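Local coordinates for protein CofB (Escherichia coli, PDB 5AX6) that serves as the minor pilin of the CFA/III type IVb pilus, forms a homotrimer and probably takes part in pilus assembly, at residues Arg84-Cys92 with Glu102-Pro113. Numbering follows the deposited sequence.
Sequences RIFFTRKYC and EFSKDYIPCEEP
Cys92 and Cys110 close a disulfide (SG to SG 2.0 Å, chi3 -78°) inside the long loop that connects strands 75-76 and 121-130 of the antiparallel sheet in the pilin domain and packs against helix 4-25. Besides the disulfide, two arginines of 84-92 hold the irregular segment 102-113. Arg89 bends at chi3 (-59°), which turns its guanidinium between two carboxylates: NE donates to Asp106 OD1 at 2.8 Å, and NH1 to the syn lone pair of Glu102 OE2. Both acceptors lie close to the guanidinium plane, although the Glu102 carboxylate stands 86° to it. The other oxygen, Glu102 OE1, takes the backbone N of Tyr91 at 2.9 Å and sits at the edge of the Tyr91 ring, so this carboxylate is gripped at both oxygens. A water links Arg89 NH2 to Asp106 OD2. Phe103 presents its ring edge to Phe86 O and Arg89 N, and its CE2 also comes within 3.5 Å of Thr88 O, while Thr88 CG2 packs against Ile108 CG1.

Arg84 runs out extended, its guanidinium sandwiched between Ile108 CD1 over one face and Glu112 CA over the other. NH1 also forms a salt bridge with Glu17 of helix 4-25, tying the loop to that helix, and shares a water with Glu112 OE1. Side-on, the Arg84 guanidinium clasps a single carbonyl oxygen in its plane: Pro109 O receives Arg84 NE at 3.1 Å, nearly in line with its C=O bond, and Arg84 NH2 at 2.9 Å.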
loop_
_atom_site.group_PDB
_atom_site.type_symbol
_atom_site.label_atom_id
_atom_site.label_comp_id
_atom_site.label_asym_id
_atom_site.label_seq_id
_atom_site.Cartn_x
_atom_site.Cartn_y
_atom_site.Cartn_z
ATOM N N ARG A 84 33.853 19.574 18.481
ATOM C CA ARG A 84 32.609 18.813 18.557
ATOM C C ARG A 84 31.381 19.706 18.704
ATOM O O ARG A 84 30.295 19.359 18.224
ATOM C CB ARG A 84 32.651 17.794 19.709
ATOM C CG ARG A 84 31.576 16.720 19.550
ATOM C CD ARG A 84 31.564 15.677 20.678
ATOM N NE ARG A 84 30.620 14.598 20.370
ATOM C CZ ARG A 84 30.935 13.509 19.681
ATOM N NH1 ARG A 84 32.177 13.339 19.244
ATOM N NH2 ARG A 84 30.012 12.590 19.432
ATOM N N ILE A 85 31.532 20.860 19.346
ATOM C CA ILE A 85 30.369 21.716 19.577
ATOM C C ILE A 85 29.741 22.219 18.282
ATOM O O ILE A 85 28.541 22.467 18.234
ATOM C CB ILE A 85 30.712 22.927 20.476
ATOM C CG1 ILE A 85 31.509 23.977 19.711
ATOM C CG2 ILE A 85 31.456 22.464 21.743
ATOM C CD1 ILE A 85 31.650 25.289 20.457
ATOM N N PHE A 86 30.528 22.330 17.219
ATOM C CA PHE A 86 29.978 22.834 15.958
ATOM C C PHE A 86 29.222 21.774 15.152
ATOM O O PHE A 86 28.512 22.101 14.199
ATOM C CB PHE A 86 31.116 23.439 15.126
ATOM C CG PHE A 86 31.826 24.542 15.849
ATOM C CD1 PHE A 86 31.275 25.812 15.891
ATOM C CD2 PHE A 86 33.008 24.299 16.550
ATOM C CE1 PHE A 86 31.906 26.834 16.581
ATOM C CE2 PHE A 86 33.640 25.331 17.242
ATOM C CZ PHE A 86 33.084 26.589 17.259
ATOM N N PHE A 87 29.369 20.513 15.538
ATOM C CA PHE A 87 28.684 19.422 14.855
ATOM C C PHE A 87 27.655 18.749 15.750
ATOM O O PHE A 87 27.152 17.667 15.431
ATOM C CB PHE A 87 29.696 18.400 14.361
ATOM C CG PHE A 87 30.630 18.966 13.348
ATOM C CD1 PHE A 87 30.253 19.034 12.015
ATOM C CD2 PHE A 87 31.862 19.476 13.733
ATOM C CE1 PHE A 87 31.100 19.584 11.068
ATOM C CE2 PHE A 87 32.722 20.027 12.799
ATOM C CZ PHE A 87 32.339 20.086 11.456
ATOM N N THR A 88 27.346 19.395 16.868
ATOM C CA THR A 88 26.310 18.884 17.765
ATOM C C THR A 88 25.326 19.998 18.118
ATOM O O THR A 88 25.614 21.163 17.909
ATOM C CB THR A 88 26.914 18.277 19.051
ATOM O OG1 THR A 88 27.819 19.214 19.651
ATOM C CG2 THR A 88 27.665 16.992 18.714
ATOM N N ARG A 89 24.156 19.636 18.628
ATOM C CA ARG A 89 23.122 20.640 18.888
ATOM C C ARG A 89 23.572 21.717 19.864
ATOM O O ARG A 89 24.249 21.432 20.853
ATOM C CB ARG A 89 21.858 19.980 19.430
ATOM C CG ARG A 89 21.154 19.052 18.449
ATOM C CD ARG A 89 19.884 18.465 19.074
ATOM N NE ARG A 89 20.171 17.709 20.298
ATOM C CZ ARG A 89 19.887 18.126 21.533
ATOM N NH1 ARG A 89 19.303 19.301 21.727
ATOM N NH2 ARG A 89 20.193 17.363 22.581
ATOM N N LYS A 90 23.170 22.950 19.591
ATOM C CA LYS A 90 23.394 24.050 20.520
ATOM C C LYS A 90 22.865 23.707 21.923
ATOM O O LYS A 90 23.513 23.999 22.924
ATOM C CB LYS A 90 22.726 25.316 20.007
ATOM C CG LYS A 90 22.796 26.519 20.948
ATOM C CD LYS A 90 22.143 27.739 20.315
ATOM C CE LYS A 90 22.335 29.000 21.157
ATOM N NZ LYS A 90 23.758 29.464 21.176
ATOM N N TYR A 91 21.702 23.064 21.988
ATOM C CA TYR A 91 21.096 22.780 23.286
ATOM C C TYR A 91 21.375 21.370 23.761
ATOM O O TYR A 91 20.552 20.759 24.442
ATOM C CB TYR A 91 19.590 23.073 23.239
ATOM C CG TYR A 91 19.389 24.557 23.096
ATOM C CD1 TYR A 91 19.700 25.415 24.148
ATOM C CD2 TYR A 91 18.971 25.117 21.890
ATOM C CE1 TYR A 91 19.566 26.790 24.021
ATOM C CE2 TYR A 91 18.830 26.494 21.753
ATOM C CZ TYR A 91 19.123 27.321 22.823
ATOM O OH TYR A 91 18.991 28.680 22.700
ATOM N N CYS A 92 22.546 20.858 23.391
ATOM C CA CYS A 92 23.125 19.704 24.066
ATOM C C CYS A 92 23.197 19.956 25.576
ATOM O O CYS A 92 23.179 19.015 26.371
ATOM C CB CYS A 92 24.516 19.402 23.526
ATOM S SG CYS A 92 24.473 18.345 22.040
ATOM N N GLU A 102 20.708 24.668 16.397
ATOM C CA GLU A 102 19.941 23.610 17.006
ATOM C C GLU A 102 19.464 22.655 15.926
ATOM O O GLU A 102 18.341 22.789 15.439
ATOM C CB GLU A 102 18.745 24.173 17.785
ATOM C CG GLU A 102 17.912 23.103 18.486
ATOM C CD GLU A 102 18.697 22.325 19.541
ATOM O OE1 GLU A 102 19.835 22.724 19.859
ATOM O OE2 GLU A 102 18.177 21.314 20.057
ATOM N N PHE A 103 20.317 21.708 15.535
ATOM C CA PHE A 103 19.911 20.676 14.582
ATOM C C PHE A 103 18.668 19.934 15.072
ATOM O O PHE A 103 18.523 19.679 16.265
ATOM C CB PHE A 103 21.067 19.706 14.334
ATOM C CG PHE A 103 22.360 20.400 14.000
ATOM C CD1 PHE A 103 22.460 21.176 12.859
ATOM C CD2 PHE A 103 23.461 20.293 14.834
ATOM C CE1 PHE A 103 23.640 21.828 12.545
ATOM C CE2 PHE A 103 24.646 20.942 14.523
ATOM C CZ PHE A 103 24.734 21.712 13.393
ATOM N N SER A 104 17.758 19.597 14.159
ATOM C CA SER A 104 16.504 18.950 14.566
ATOM C C SER A 104 16.734 17.519 15.004
ATOM O O SER A 104 15.920 16.956 15.724
ATOM C CB SER A 104 15.465 18.979 13.437
ATOM O OG SER A 104 15.924 18.259 12.309
ATOM N N LYS A 105 17.851 16.945 14.567
ATOM C CA LYS A 105 18.244 15.586 14.916
ATOM C C LYS A 105 19.712 15.586 15.315
ATOM O O LYS A 105 20.445 16.477 14.910
ATOM C CB LYS A 105 18.036 14.663 13.720
ATOM C CG LYS A 105 18.948 15.062 12.540
ATOM C CD LYS A 105 18.748 14.186 11.304
ATOM C CE LYS A 105 19.417 14.798 10.063
ATOM N NZ LYS A 105 18.941 14.123 8.814
ATOM N N ASP A 106 20.163 14.592 16.072
ATOM C CA ASP A 106 21.596 14.473 16.357
ATOM C C ASP A 106 22.320 13.694 15.265
ATOM O O ASP A 106 22.013 12.534 15.014
ATOM C CB ASP A 106 21.828 13.785 17.702
ATOM C CG ASP A 106 21.235 14.562 18.857
ATOM O OD1 ASP A 106 21.670 15.710 19.079
ATOM O OD2 ASP A 106 20.337 14.025 19.532
ATOM N N TYR A 107 23.291 14.321 14.617
ATOM C CA TYR A 107 24.127 13.584 13.673
ATOM C C TYR A 107 25.066 12.673 14.436
ATOM O O TYR A 107 25.246 11.503 14.094
ATOM C CB TYR A 107 24.908 14.552 12.790
ATOM C CG TYR A 107 24.004 15.375 11.917
ATOM C CD1 TYR A 107 23.582 14.905 10.667
ATOM C CD2 TYR A 107 23.554 16.613 12.340
ATOM C CE1 TYR A 107 22.738 15.666 9.863
ATOM C CE2 TYR A 107 22.709 17.379 11.550
ATOM C CZ TYR A 107 22.304 16.902 10.319
ATOM O OH TYR A 107 21.470 17.678 9.554
ATOM N N ILE A 108 25.677 13.235 15.475
ATOM C CA ILE A 108 26.475 12.473 16.418
ATOM C C ILE A 108 26.016 12.867 17.821
ATOM O O ILE A 108 25.433 13.931 18.003
ATOM C CB ILE A 108 27.984 12.741 16.258
ATOM C CG1 ILE A 108 28.288 14.221 16.508
ATOM C CG2 ILE A 108 28.454 12.325 14.854
ATOM C CD1 ILE A 108 29.778 14.592 16.370
ATOM N N PRO A 109 26.280 12.007 18.807
ATOM C CA PRO A 109 25.831 12.295 20.178
ATOM C C PRO A 109 26.468 13.554 20.764
ATOM O O PRO A 109 27.608 13.882 20.433
ATOM C CB PRO A 109 26.264 11.046 20.965
ATOM C CG PRO A 109 27.174 10.267 20.055
ATOM C CD PRO A 109 26.789 10.635 18.654
ATOM N N CYS A 110 25.741 14.250 21.632
ATOM C CA CYS A 110 26.294 15.389 22.345
ATOM C C CYS A 110 27.606 15.029 23.013
ATOM O O CYS A 110 28.607 15.743 22.906
ATOM C CB CYS A 110 25.299 15.880 23.401
ATOM S SG CYS A 110 23.790 16.537 22.660
ATOM N N GLU A 111 27.586 13.903 23.707
ATOM C CA GLU A 111 28.759 13.432 24.413
ATOM C C GLU A 111 29.480 12.420 23.539
ATOM O O GLU A 111 28.857 11.489 23.036
ATOM C CB GLU A 111 28.334 12.814 25.749
ATOM C CG GLU A 111 29.458 12.288 26.601
ATOM C CD GLU A 111 28.946 11.789 27.947
ATOM O OE1 GLU A 111 27.752 12.022 28.255
ATOM O OE2 GLU A 111 29.742 11.175 28.684
ATOM N N GLU A 112 30.781 12.603 23.337
ATOM C CA GLU A 112 31.543 11.597 22.611
ATOM C C GLU A 112 31.386 10.260 23.306
ATOM O O GLU A 112 31.442 10.200 24.534
ATOM C CB GLU A 112 33.022 11.974 22.526
ATOM C CG GLU A 112 33.860 10.968 21.721
ATOM C CD GLU A 112 35.346 11.286 21.747
ATOM O OE1 GLU A 112 35.863 11.820 20.736
ATOM O OE2 GLU A 112 35.991 11.002 22.784
ATOM N N PRO A 113 31.164 9.189 22.527
ATOM C CA PRO A 113 31.086 7.819 23.048
ATOM C C PRO A 113 32.203 7.522 24.047
ATOM O O PRO A 113 33.383 7.711 23.749
ATOM C CB PRO A 113 31.220 6.966 21.788
ATOM C CG PRO A 113 30.528 7.798 20.734
ATOM C CD PRO A 113 30.859 9.247 21.084
HETATM O O HOH W 1 34.769 14.337 20.068
HETATM O O HOH W 2 24.878 16.153 15.856
HETATM O O HOH W 3 29.059 18.291 22.030
HETATM O O HOH W 4 24.079 16.445 18.564
HETATM O O HOH W 5 20.673 14.567 22.222
#